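Side-chain contacts in heptaprenyl diphosphate synthase (HEPPP synthase) subunit 1 family protein (Staphylococcus aureus, PDB 5H9D), which probably serves as the small partner of the two-subunit enzyme that makes heptaprenyl diphosphate, paired here with a farnesyl pyrophosphate synthetase-type chain: residues E13-G18 and S78-T83; H57-T62 and E106-L111; L91-E96 and S138-N143; V126-L131 and K166-S171. All blocks are in the same frame, centred on the assembly; numbering follows the deposited sequence.

Interaction 1: E13-G18 and S78-T83; sequences EERLKG and SAHFYT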
loop_
_atom_site.group_PDB
_atom_site.type_symbol
_atom_site.label_atom_id
_atom_site.label_comp_id
_atom_site.label_asym_id
_atom_site.label_seq_id
_atom_site.Cartn_x
_atom_site.Cartn_y
_atom_site.Cartn_z
ATOM N N GLU C 13 -5.570 16.221 8.684
ATOM C CA GLU C 13 -5.198 17.514 8.134
ATOM C C GLU C 13 -3.742 17.573 7.719
ATOM O O GLU C 13 -3.425 17.861 6.568
ATOM C CB GLU C 13 -5.480 18.588 9.182
ATOM C CG GLU C 13 -6.750 19.355 8.934
ATOM C CD GLU C 13 -6.576 20.271 7.764
ATOM O OE1 GLU C 13 -5.749 21.203 7.890
ATOM O OE2 GLU C 13 -7.237 20.048 6.725
ATOM N N GLU C 14 -2.854 17.310 8.667
ATOM C CA GLU C 14 -1.432 17.338 8.373
ATOM C C GLU C 14 -1.125 16.380 7.226
ATOM O O GLU C 14 -0.465 16.749 6.247
ATOM C CB GLU C 14 -0.622 16.957 9.616
ATOM C CG GLU C 14 -1.306 15.935 10.523
ATOM C CD GLU C 14 -0.322 15.069 11.317
ATOM O OE1 GLU C 14 0.393 14.238 10.691
ATOM O OE2 GLU C 14 -0.267 15.229 12.565
ATOM N N ARG C 15 -1.624 15.152 7.358
ATOM C CA ARG C 15 -1.443 14.093 6.364
ATOM C C ARG C 15 -2.026 14.453 4.983
ATOM O O ARG C 15 -1.485 14.041 3.959
ATOM C CB ARG C 15 -2.045 12.771 6.898
ATOM C CG ARG C 15 -1.022 11.724 7.446
ATOM C CD ARG C 15 0.106 12.373 8.231
ATOM N NE ARG C 15 1.193 11.482 8.647
ATOM C CZ ARG C 15 1.064 10.558 9.585
ATOM N NH1 ARG C 15 -0.108 10.397 10.175
ATOM N NH2 ARG C 15 2.108 9.852 10.001
ATOM N N LEU C 16 -3.101 15.238 4.948
ATOM C CA LEU C 16 -3.695 15.615 3.673
ATOM C C LEU C 16 -3.265 16.978 3.135
ATOM O O LEU C 16 -4.018 17.628 2.405
ATOM C CB LEU C 16 -5.219 15.595 3.761
ATOM C CG LEU C 16 -5.918 14.248 3.725
ATOM C CD1 LEU C 16 -7.416 14.480 3.605
ATOM C CD2 LEU C 16 -5.389 13.438 2.541
ATOM N N LYS C 17 -2.064 17.420 3.475
ATOM C CA LYS C 17 -1.616 18.705 2.994
ATOM C C LYS C 17 -1.723 18.831 1.480
ATOM O O LYS C 17 -2.822 18.817 0.929
ATOM C CB LYS C 17 -0.188 18.979 3.456
ATOM C CG LYS C 17 -0.123 19.653 4.824
ATOM C CD LYS C 17 -0.673 21.078 4.751
ATOM C CE LYS C 17 -1.015 21.673 6.137
ATOM N NZ LYS C 17 -2.413 21.388 6.612
ATOM N N GLY C 18 -0.576 18.943 0.822
ATOM C CA GLY C 18 -0.515 19.124 -0.620
ATOM C C GLY C 18 -1.559 18.539 -1.551
ATOM O O GLY C 18 -1.310 18.480 -2.756
ATOM N N SER C 78 -5.519 4.970 6.440
ATOM C CA SER C 78 -5.212 3.641 6.921
ATOM C C SER C 78 -3.748 3.555 7.290
ATOM O O SER C 78 -3.403 2.999 8.322
ATOM C CB SER C 78 -5.576 2.624 5.856
ATOM O OG SER C 78 -5.424 1.339 6.386
ATOM N N ALA C 79 -2.888 4.110 6.444
ATOM C CA ALA C 79 -1.460 4.091 6.721
ATOM C C ALA C 79 -1.258 4.956 7.960
ATOM O O ALA C 79 -0.411 4.671 8.810
ATOM C CB ALA C 79 -0.674 4.640 5.531
ATOM N N HIS C 80 -2.064 6.005 8.075
ATOM C CA HIS C 80 -1.960 6.868 9.227
ATOM C C HIS C 80 -2.164 6.033 10.487
ATOM O O HIS C 80 -1.422 6.166 11.451
ATOM C CB HIS C 80 -2.992 7.993 9.159
ATOM C CG HIS C 80 -2.953 8.899 10.351
ATOM N ND1 HIS C 80 -1.896 8.907 11.240
ATOM C CD2 HIS C 80 -3.840 9.813 10.812
ATOM C CE1 HIS C 80 -2.135 9.783 12.197
ATOM N NE2 HIS C 80 -3.307 10.346 11.962
ATOM N N PHE C 81 -3.167 5.166 10.458
ATOM C CA PHE C 81 -3.477 4.279 11.577
ATOM C C PHE C 81 -2.280 3.499 12.110
ATOM O O PHE C 81 -2.215 3.216 13.308
ATOM C CB PHE C 81 -4.563 3.271 11.153
ATOM C CG PHE C 81 -4.707 2.070 12.081
ATOM C CD1 PHE C 81 -5.569 2.112 13.181
ATOM C CD2 PHE C 81 -4.021 0.882 11.820
ATOM C CE1 PHE C 81 -5.751 1.001 13.991
ATOM C CE2 PHE C 81 -4.198 -0.234 12.627
ATOM C CZ PHE C 81 -5.071 -0.171 13.717
ATOM N N TYR C 82 -1.344 3.137 11.231
ATOM C CA TYR C 82 -0.191 2.342 11.654
ATOM C C TYR C 82 0.964 3.164 12.238
ATOM O O TYR C 82 1.666 2.706 13.146
ATOM C CB TYR C 82 0.244 1.428 10.481
ATOM C CG TYR C 82 1.523 0.600 10.631
ATOM C CD1 TYR C 82 1.927 0.049 11.862
ATOM C CD2 TYR C 82 2.288 0.295 9.504
ATOM C CE1 TYR C 82 3.051 -0.783 11.945
ATOM C CE2 TYR C 82 3.405 -0.535 9.580
ATOM C CZ TYR C 82 3.781 -1.071 10.790
ATOM O OH TYR C 82 4.881 -1.904 10.790
ATOM N N THR C 83 1.163 4.376 11.736
ATOM C CA THR C 83 2.214 5.218 12.293
ATOM C C THR C 83 1.820 5.376 13.749
ATOM O O THR C 83 2.669 5.490 14.631
ATOM C CB THR C 83 2.232 6.592 11.639
ATOM O OG1 THR C 83 0.887 7.058 11.487
ATOM C CG2 THR C 83 2.908 6.523 10.285
#
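The end of helix 4-15 meets the middle of helix 70-88 at the heterodimer interface, through R15 on one side and H80 and T83 on the other. The arginine chain bends at its second torsion (chi2 39°), is extended at the third and turns again at the fourth, which carries the guanidinium across the imidazole at about a right angle. NH1 of R15 sits over one face of the H80 ring, 3.2 Å from CG of H80. The two flat groups stand 77° apart, so the guanidinium presents an edge to the ring rather than stacking on it. The NH1 atom of R15 also lies close to ND1 of H80, at 2.6 Å.

This is a contact between an N-terminal helix and the helical body of an all-alpha subunit, and the partner chain shares it. NH2 of R15 makes a weak hydrogen bond to OG1 of T83 (3.4 Å), but its stronger partner is E135 of the farnesyl pyrophosphate synthetase chain, with which it forms a salt bridge. V138 of that chain packs on the same arginine, and S134 of that chain packs on T83. Beside R15 in sequence, E14 adds charge alone: its OE1 atom is 3.5 Å from NE of R15 but well out of the guanidinium plane.

Interaction 2: H57-T62 and E106-L111; sequences HLDDIT and ELKSSL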
loop_
_atom_site.group_PDB
_atom_site.type_symbol
_atom_site.label_atom_id
_atom_site.label_comp_id
_atom_site.label_asym_id
_atom_site.label_seq_id
_atom_site.Cartn_x
_atom_site.Cartn_y
_atom_site.Cartn_z
ATOM N N HIS C 57 -14.785 4.529 4.998
ATOM C CA HIS C 57 -14.599 5.400 3.845
ATOM C C HIS C 57 -14.480 4.580 2.586
ATOM O O HIS C 57 -15.112 4.887 1.590
ATOM C CB HIS C 57 -13.362 6.269 4.000
ATOM C CG HIS C 57 -13.289 7.388 3.003
ATOM N ND1 HIS C 57 -14.355 8.224 2.749
ATOM C CD2 HIS C 57 -12.275 7.833 2.224
ATOM C CE1 HIS C 57 -14.004 9.136 1.862
ATOM N NE2 HIS C 57 -12.744 8.922 1.528
ATOM N N LEU C 58 -13.688 3.518 2.641
ATOM C CA LEU C 58 -13.515 2.642 1.482
ATOM C C LEU C 58 -14.817 1.898 1.221
ATOM O O LEU C 58 -15.135 1.557 0.080
ATOM C CB LEU C 58 -12.349 1.650 1.714
ATOM C CG LEU C 58 -10.943 2.245 1.952
ATOM C CD1 LEU C 58 -10.077 1.261 2.647
ATOM C CD2 LEU C 58 -10.303 2.679 0.656
ATOM N N ASP C 59 -15.577 1.641 2.276
ATOM C CA ASP C 59 -16.848 0.960 2.090
ATOM C C ASP C 59 -17.709 1.820 1.205
ATOM O O ASP C 59 -18.200 1.381 0.166
ATOM C CB ASP C 59 -17.570 0.780 3.413
ATOM C CG ASP C 59 -17.278 -0.546 4.056
ATOM O OD1 ASP C 59 -17.127 -1.531 3.295
ATOM O OD2 ASP C 59 -17.217 -0.603 5.308
ATOM N N ASP C 60 -17.858 3.065 1.641
ATOM C CA ASP C 60 -18.662 4.083 0.975
ATOM C C ASP C 60 -18.345 4.390 -0.470
ATOM O O ASP C 60 -19.239 4.722 -1.233
ATOM C CB ASP C 60 -18.605 5.385 1.775
ATOM C CG ASP C 60 -19.271 5.253 3.131
ATOM O OD1 ASP C 60 -20.189 4.400 3.253
ATOM O OD2 ASP C 60 -18.894 5.996 4.065
ATOM N N ILE C 61 -17.077 4.309 -0.844
ATOM C CA ILE C 61 -16.677 4.597 -2.206
ATOM C C ILE C 61 -17.512 3.836 -3.238
ATOM O O ILE C 61 -17.898 4.390 -4.259
ATOM C CB ILE C 61 -15.160 4.309 -2.369
ATOM C CG1 ILE C 61 -14.370 5.457 -1.713
ATOM C CG2 ILE C 61 -14.790 4.117 -3.841
ATOM C CD1 ILE C 61 -12.956 5.103 -1.331
ATOM N N THR C 62 -17.829 2.585 -2.954
ATOM C CA THR C 62 -18.601 1.789 -3.890
ATOM C C THR C 62 -20.127 2.001 -3.770
ATOM O O THR C 62 -20.878 1.683 -4.697
ATOM C CB THR C 62 -18.243 0.280 -3.732
ATOM O OG1 THR C 62 -16.834 0.137 -3.504
ATOM C CG2 THR C 62 -18.547 -0.473 -4.999
ATOM N N GLU C 106 -13.001 -9.864 6.069
ATOM C CA GLU C 106 -13.513 -11.179 5.665
ATOM C C GLU C 106 -15.053 -11.174 5.842
ATOM O O GLU C 106 -15.785 -11.613 4.946
ATOM C CB GLU C 106 -12.901 -12.321 6.520
ATOM C CG GLU C 106 -11.515 -12.771 6.133
ATOM C CD GLU C 106 -10.921 -13.791 7.138
ATOM O OE1 GLU C 106 -11.082 -13.589 8.365
ATOM O OE2 GLU C 106 -10.277 -14.785 6.723
ATOM N N LEU C 107 -15.545 -10.684 6.983
ATOM C CA LEU C 107 -16.985 -10.667 7.180
ATOM C C LEU C 107 -17.690 -9.819 6.129
ATOM O O LEU C 107 -18.667 -10.274 5.557
ATOM C CB LEU C 107 -17.349 -10.196 8.586
ATOM C CG LEU C 107 -16.884 -11.134 9.711
ATOM C CD1 LEU C 107 -16.985 -10.439 11.065
ATOM C CD2 LEU C 107 -17.686 -12.385 9.691
ATOM N N LYS C 108 -17.210 -8.601 5.853
ATOM C CA LYS C 108 -17.853 -7.769 4.819
ATOM C C LYS C 108 -17.860 -8.507 3.473
ATOM O O LYS C 108 -18.867 -8.492 2.763
ATOM C CB LYS C 108 -17.158 -6.413 4.665
ATOM C CG LYS C 108 -17.485 -5.402 5.751
ATOM C CD LYS C 108 -16.635 -4.139 5.690
ATOM C CE LYS C 108 -16.950 -3.230 6.887
ATOM N NZ LYS C 108 -16.042 -2.019 7.069
ATOM N N SER C 109 -16.760 -9.163 3.124
ATOM C CA SER C 109 -16.712 -9.912 1.869
ATOM C C SER C 109 -17.801 -10.990 1.857
ATOM O O SER C 109 -18.500 -11.193 0.849
ATOM C CB SER C 109 -15.354 -10.576 1.686
ATOM O OG SER C 109 -15.315 -11.294 0.473
ATOM N N SER C 110 -17.926 -11.684 2.980
ATOM C CA SER C 110 -18.916 -12.713 3.113
ATOM C C SER C 110 -20.332 -12.139 2.944
ATOM O O SER C 110 -21.192 -12.764 2.316
ATOM C CB SER C 110 -18.755 -13.395 4.479
ATOM O OG SER C 110 -17.604 -14.222 4.519
ATOM N N LEU C 111 -20.583 -10.962 3.508
ATOM C CA LEU C 111 -21.904 -10.325 3.381
ATOM C C LEU C 111 -22.155 -9.930 1.936
ATOM O O LEU C 111 -23.200 -10.215 1.373
ATOM C CB LEU C 111 -22.023 -9.079 4.283
ATOM C CG LEU C 111 -22.200 -9.377 5.781
ATOM C CD1 LEU C 111 -22.158 -8.082 6.578
ATOM C CD2 LEU C 111 -23.534 -10.122 6.010
#
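D59 and K108 approach head-on from two helices of the all-alpha subunit, D59 from helix 43-65 and K108 from helix 91-112. The backbones stay well apart, with 9.2 Å between the CA atoms of D59 and K108, and the two side chains span the distance. Most of it is covered by the lysine: beyond CG its chain is fully extended, with chi2, chi3 and chi4 all within 10° of 180°, so the ammonium is delivered at the full length of the side chain. The short aspartate points back at it.

The pair is a hydrogen-bonded salt bridge from NZ of K108 to OD2 of D59, modelled at 2.5 Å. OD2 also stands too close to another atom of the model, so the length of this bond is doubtful. The carboxylate has a second cationic partner, since K167 forms a salt bridge to the same OD2, and the two ammonium groups share one acid. This probably helps to hold D59 ionised at a partly buried position. I128 and Y168 pack against the side chain of K108.

Elsewhere on helix 91-112, E106 and S110 are turned to the farnesyl pyrophosphate synthetase chain, where S110 OG hydrogen-bonds to D25 of that chain. On the D59 carboxylate, the other oxygen meets the lysine chain rather than its charge: OD1 of D59 is 3.6 Å from CD of K108.

Interaction 3: L91-E96 and S138-N143; sequences LSFQNE and SHFGIN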
loop_
_atom_site.group_PDB
_atom_site.type_symbol
_atom_site.label_atom_id
_atom_site.label_comp_id
_atom_site.label_asym_id
_atom_site.label_seq_id
_atom_site.Cartn_x
_atom_site.Cartn_y
_atom_site.Cartn_z
ATOM N N LEU C 91 3.231 -3.734 21.347
ATOM C CA LEU C 91 3.260 -4.676 20.246
ATOM C C LEU C 91 2.116 -5.696 20.197
ATOM O O LEU C 91 1.563 -5.935 19.125
ATOM C CB LEU C 91 4.614 -5.384 20.217
ATOM C CG LEU C 91 4.852 -6.156 18.932
ATOM C CD1 LEU C 91 6.344 -6.361 18.740
ATOM C CD2 LEU C 91 4.110 -7.475 19.005
ATOM N N SER C 92 1.757 -6.297 21.329
ATOM C CA SER C 92 0.668 -7.282 21.336
ATOM C C SER C 92 -0.661 -6.716 20.866
ATOM O O SER C 92 -1.483 -7.449 20.316
ATOM C CB SER C 92 0.474 -7.888 22.728
ATOM O OG SER C 92 1.068 -9.173 22.787
ATOM N N PHE C 93 -0.872 -5.421 21.101
ATOM C CA PHE C 93 -2.099 -4.749 20.697
ATOM C C PHE C 93 -2.196 -4.735 19.184
ATOM O O PHE C 93 -3.298 -4.778 18.630
ATOM C CB PHE C 93 -2.118 -3.319 21.232
ATOM C CG PHE C 93 -3.226 -2.470 20.675
ATOM C CD1 PHE C 93 -4.531 -2.946 20.626
ATOM C CD2 PHE C 93 -2.968 -1.185 20.223
ATOM C CE1 PHE C 93 -5.571 -2.148 20.135
ATOM C CE2 PHE C 93 -3.987 -0.378 19.732
ATOM C CZ PHE C 93 -5.297 -0.861 19.687
ATOM N N GLN C 94 -1.038 -4.684 18.524
ATOM C CA GLN C 94 -0.993 -4.675 17.068
ATOM C C GLN C 94 -1.397 -6.017 16.439
ATOM O O GLN C 94 -1.784 -6.061 15.267
ATOM C CB GLN C 94 0.389 -4.286 16.558
ATOM C CG GLN C 94 0.351 -3.974 15.066
ATOM C CD GLN C 94 1.709 -4.025 14.406
ATOM O OE1 GLN C 94 2.301 -5.100 14.261
ATOM N NE2 GLN C 94 2.215 -2.862 14.000
ATOM N N ASN C 95 -1.292 -7.093 17.220
ATOM C CA ASN C 95 -1.651 -8.445 16.787
ATOM C C ASN C 95 -3.164 -8.478 16.856
ATOM O O ASN C 95 -3.848 -8.517 15.827
ATOM C CB ASN C 95 -1.039 -9.485 17.748
ATOM C CG ASN C 95 -1.331 -10.962 17.346
ATOM O OD1 ASN C 95 -2.097 -11.650 18.024
ATOM N ND2 ASN C 95 -0.701 -11.448 16.266
ATOM N N GLU C 96 -3.679 -8.433 18.080
ATOM C CA GLU C 96 -5.120 -8.439 18.326
ATOM C C GLU C 96 -5.877 -7.535 17.360
ATOM O O GLU C 96 -6.907 -7.915 16.807
ATOM C CB GLU C 96 -5.404 -7.960 19.749
ATOM C CG GLU C 96 -4.911 -8.885 20.836
ATOM C CD GLU C 96 -5.855 -10.064 21.038
ATOM O OE1 GLU C 96 -5.921 -10.932 20.125
ATOM O OE2 GLU C 96 -6.537 -10.114 22.102
ATOM N N SER C 138 -11.011 -3.049 25.747
ATOM C CA SER C 138 -10.679 -4.246 26.522
ATOM C C SER C 138 -9.219 -4.709 26.469
ATOM O O SER C 138 -8.923 -5.894 26.628
ATOM C CB SER C 138 -11.595 -5.400 26.101
ATOM O OG SER C 138 -11.395 -5.734 24.747
ATOM N N HIS C 139 -8.302 -3.778 26.253
ATOM C CA HIS C 139 -6.889 -4.121 26.206
ATOM C C HIS C 139 -6.121 -3.191 27.120
ATOM O O HIS C 139 -5.046 -3.529 27.611
ATOM C CB HIS C 139 -6.354 -3.977 24.790
ATOM C CG HIS C 139 -4.882 -4.227 24.677
ATOM N ND1 HIS C 139 -4.344 -5.495 24.615
ATOM C CD2 HIS C 139 -3.836 -3.370 24.622
ATOM C CE1 HIS C 139 -3.030 -5.407 24.523
ATOM N NE2 HIS C 139 -2.696 -4.128 24.527
ATOM N N PHE C 140 -6.707 -2.017 27.340
ATOM C CA PHE C 140 -6.123 -0.971 28.171
ATOM C C PHE C 140 -6.901 -0.755 29.476
ATOM O O PHE C 140 -6.303 -0.560 30.535
ATOM C CB PHE C 140 -6.074 0.340 27.371
ATOM C CG PHE C 140 -5.242 0.261 26.115
ATOM C CD1 PHE C 140 -3.853 0.149 26.188
ATOM C CD2 PHE C 140 -5.847 0.291 24.862
ATOM C CE1 PHE C 140 -3.080 0.071 25.036
ATOM C CE2 PHE C 140 -5.086 0.211 23.705
ATOM C CZ PHE C 140 -3.698 0.100 23.791
ATOM N N GLY C 141 -8.230 -0.773 29.387
ATOM C CA GLY C 141 -9.068 -0.596 30.564
ATOM C C GLY C 141 -9.638 -1.934 31.004
ATOM O O GLY C 141 -10.803 -2.221 30.754
ATOM N N ILE C 142 -8.796 -2.736 31.662
ATOM C CA ILE C 142 -9.118 -4.086 32.158
ATOM C C ILE C 142 -9.779 -5.004 31.116
ATOM O O ILE C 142 -10.618 -4.566 30.323
ATOM C CB ILE C 142 -10.003 -4.052 33.473
ATOM C CG1 ILE C 142 -9.134 -3.706 34.694
ATOM C CG2 ILE C 142 -10.651 -5.422 33.727
ATOM C CD1 ILE C 142 -9.842 -3.875 36.054
ATOM N N ASN C 143 -9.375 -6.278 31.117
ATOM C CA ASN C 143 -9.923 -7.271 30.190
ATOM C C ASN C 143 -11.406 -7.515 30.483
ATOM O O ASN C 143 -12.273 -7.253 29.636
ATOM C CB ASN C 143 -9.152 -8.597 30.294
ATOM C CG ASN C 143 -7.734 -8.493 29.757
ATOM O OD1 ASN C 143 -6.847 -7.941 30.410
ATOM N ND2 ASN C 143 -7.519 -9.017 28.554
#
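The F93 ring takes the rim of F140 on one face, with CZ of F140 standing 3.9 Å above the F93 plane. F140 comes in edge first, making a T-shaped pair with centroids of the F93 and F140 rings 5.1 Å apart and planes at 71°. One face of F140 carries CD2 of H139, the preceding residue. Together the three rings form an aromatic cluster that joins the start of helix 91-112 to the end of helix 118-140, the two helices of a hairpin.

H139 relates to F93 differently. Their planes are only 26° from parallel, but the rings are slid apart and barely overlap; what lies over the imidazole is the root of F93 and the rim of its ring. With CG anti to its backbone N (chi1 170°), F93 turns its ring toward F140 while leaving CB against the histidine. NE2 of H139 is hydrogen-bonded to D90, whose carboxylate also accepts from the backbone N of F93, so one acid fixes both partners. I40 and P41 pack on F140, and L85 and I88 of helix 70-88 on F93. The tightest approach across the contact is CB of F93 to NE2 of H139, at 3.4 Å.

Interaction 4: V126-L131 and K166-S171; sequences VKIETL and KKYNQS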
loop_
_atom_site.group_PDB
_atom_site.type_symbol
_atom_site.label_atom_id
_atom_site.label_comp_id
_atom_site.label_asym_id
_atom_site.label_seq_id
_atom_site.Cartn_x
_atom_site.Cartn_y
_atom_site.Cartn_z
ATOM N N VAL C 126 -22.524 -7.551 14.684
ATOM C CA VAL C 126 -22.051 -7.120 15.984
ATOM C C VAL C 126 -20.562 -6.879 15.894
ATOM O O VAL C 126 -20.087 -5.814 16.298
ATOM C CB VAL C 126 -22.388 -8.158 17.087
ATOM C CG1 VAL C 126 -21.677 -7.795 18.393
ATOM C CG2 VAL C 126 -23.904 -8.171 17.312
ATOM N N LYS C 127 -19.854 -7.866 15.327
ATOM C CA LYS C 127 -18.405 -7.847 15.133
ATOM C C LYS C 127 -18.005 -6.612 14.356
ATOM O O LYS C 127 -17.248 -5.767 14.862
ATOM C CB LYS C 127 -17.942 -9.064 14.333
ATOM C CG LYS C 127 -18.045 -10.423 14.998
ATOM C CD LYS C 127 -16.880 -10.723 15.862
ATOM C CE LYS C 127 -16.934 -12.169 16.255
ATOM N NZ LYS C 127 -15.801 -12.939 15.642
ATOM N N ILE C 128 -18.493 -6.502 13.122
ATOM C CA ILE C 128 -18.139 -5.342 12.324
ATOM C C ILE C 128 -18.381 -4.032 13.103
ATOM O O ILE C 128 -17.546 -3.112 13.097
ATOM C CB ILE C 128 -18.949 -5.287 11.008
ATOM C CG1 ILE C 128 -18.467 -6.362 10.042
ATOM C CG2 ILE C 128 -18.865 -3.926 10.399
ATOM C CD1 ILE C 128 -19.368 -6.513 8.809
ATOM N N GLU C 129 -19.500 -3.955 13.811
ATOM C CA GLU C 129 -19.819 -2.735 14.524
ATOM C C GLU C 129 -19.202 -2.467 15.894
ATOM O O GLU C 129 -19.208 -1.343 16.334
ATOM C CB GLU C 129 -21.309 -2.619 14.636
ATOM C CG GLU C 129 -21.765 -1.260 14.288
ATOM C CD GLU C 129 -21.641 -0.988 12.816
ATOM O OE1 GLU C 129 -22.275 -1.730 12.022
ATOM O OE2 GLU C 129 -20.908 -0.030 12.464
ATOM N N THR C 130 -18.639 -3.479 16.543
ATOM C CA THR C 130 -18.074 -3.328 17.887
ATOM C C THR C 130 -16.623 -3.770 18.057
ATOM O O THR C 130 -15.927 -3.301 18.954
ATOM C CB THR C 130 -18.909 -4.147 18.925
ATOM O OG1 THR C 130 -18.937 -5.533 18.536
ATOM C CG2 THR C 130 -20.333 -3.624 19.010
ATOM N N LEU C 131 -16.189 -4.683 17.190
ATOM C CA LEU C 131 -14.846 -5.254 17.216
ATOM C C LEU C 131 -13.717 -4.269 17.439
ATOM O O LEU C 131 -12.920 -4.474 18.349
ATOM C CB LEU C 131 -14.606 -6.036 15.934
ATOM C CG LEU C 131 -13.573 -7.165 15.954
ATOM C CD1 LEU C 131 -13.834 -8.096 17.146
ATOM C CD2 LEU C 131 -13.640 -7.940 14.623
ATOM N N LYS C 166 -26.004 0.473 6.746
ATOM C CA LYS C 166 -24.585 0.133 6.761
ATOM C C LYS C 166 -23.680 0.740 5.712
ATOM O O LYS C 166 -22.854 1.578 6.032
ATOM C CB LYS C 166 -24.443 -1.380 6.670
ATOM C CG LYS C 166 -24.802 -2.122 7.935
ATOM C CD LYS C 166 -26.108 -1.654 8.550
ATOM C CE LYS C 166 -26.289 -2.300 9.916
ATOM N NZ LYS C 166 -25.086 -2.066 10.771
ATOM N N LYS C 167 -23.839 0.283 4.472
ATOM C CA LYS C 167 -23.043 0.687 3.299
ATOM C C LYS C 167 -22.411 -0.632 2.889
ATOM O O LYS C 167 -22.292 -0.941 1.699
ATOM C CB LYS C 167 -21.939 1.703 3.630
ATOM C CG LYS C 167 -20.760 1.105 4.372
ATOM C CD LYS C 167 -20.133 2.104 5.332
ATOM C CE LYS C 167 -19.014 1.451 6.141
ATOM N NZ LYS C 167 -19.441 0.230 6.879
ATOM N N TYR C 168 -22.000 -1.407 3.897
ATOM C CA TYR C 168 -21.450 -2.727 3.639
ATOM C C TYR C 168 -22.645 -3.684 3.459
ATOM O O TYR C 168 -22.493 -4.820 2.979
ATOM C CB TYR C 168 -20.501 -3.189 4.767
ATOM C CG TYR C 168 -21.077 -3.284 6.163
ATOM C CD1 TYR C 168 -20.741 -2.357 7.141
ATOM C CD2 TYR C 168 -21.953 -4.304 6.501
ATOM C CE1 TYR C 168 -21.271 -2.441 8.418
ATOM C CE2 TYR C 168 -22.494 -4.402 7.773
ATOM C CZ TYR C 168 -22.160 -3.467 8.734
ATOM O OH TYR C 168 -22.770 -3.530 9.976
ATOM N N ASN C 169 -23.837 -3.206 3.829
ATOM C CA ASN C 169 -25.057 -3.987 3.658
ATOM C C ASN C 169 -25.648 -3.620 2.273
ATOM O O ASN C 169 -26.733 -4.057 1.911
ATOM C CB ASN C 169 -26.066 -3.712 4.800
ATOM C CG ASN C 169 -26.131 -4.860 5.854
ATOM O OD1 ASN C 169 -25.870 -4.645 7.041
ATOM N ND2 ASN C 169 -26.499 -6.068 5.415
ATOM N N GLN C 170 -24.896 -2.839 1.495
ATOM C CA GLN C 170 -25.290 -2.415 0.139
ATOM C C GLN C 170 -26.038 -3.467 -0.717
ATOM O O GLN C 170 -27.065 -3.162 -1.300
ATOM C CB GLN C 170 -24.040 -1.899 -0.631
ATOM C CG GLN C 170 -23.718 -2.632 -1.967
ATOM C CD GLN C 170 -22.333 -2.292 -2.582
ATOM O OE1 GLN C 170 -21.276 -2.744 -2.108
ATOM N NE2 GLN C 170 -22.349 -1.499 -3.649
ATOM N N SER C 171 -25.537 -4.693 -0.808
ATOM C CA SER C 171 -26.210 -5.709 -1.621
ATOM C C SER C 171 -27.468 -6.313 -0.984
ATOM O O SER C 171 -28.045 -7.264 -1.519
ATOM C CB SER C 171 -25.239 -6.838 -1.984
ATOM O OG SER C 171 -24.668 -6.647 -3.270
#
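K166 and Y168, on the loop between helices 150-153 and 174-180, both reach one carboxylate oxygen on helix 118-140. K166 comes first: its chain folds at chi2 and again at chi4, bringing NZ to 3.1 Å from OE1 of E129 in a salt bridge.

K167 sends its side chain elsewhere, but its NZ passes in plane at the edge of the Y168 ring.

Y168 carries most of the contact. Its OH donates to OE1 of E129 at 2.8 Å, arriving nearly along the C-O axis, and the carboxylate is only 19° from coplanar with the ring. OE1 thus receives a phenol and an ammonium, while the other oxygen, OE2, has a weak bond from Y164. On one face of the ring, I128 makes a CH-pi contact: its CD1 is 4.1 Å from the Y168 centroid, 17° off the normal. The CG2 branch of I128 covers another part of the ring, 3.5 Å from CE1 of Y168. An irregular C-terminal segment is thereby laid along the helical body of the subunit, consistent with the all-alpha terpenoid synthase-type fold of its clan.

Interactions 2 and 4 are neighbours, their centres 8 Å apart, and join through charge: as modelled, with the place of OD2 less sure, D59 OD2 of the first lies 2.8 Å from K167 NZ of the second, so helices 43-65 and 91-112 and the loop 166-171 meet at one aspartate. Interaction 3 sits across the chain's centre from interaction 2, about 25 Å away between centres, although both use helix 91-112; it shares helix 118-140 with interaction 4. Interaction 1 touches interaction 3 where Y82 packs on Q94, and lies opposite interaction 4. Residues from all four segment pairs come within reach of the farnesyl pyrophosphate synthetase chain, most extensively in interaction 1, with nine residues.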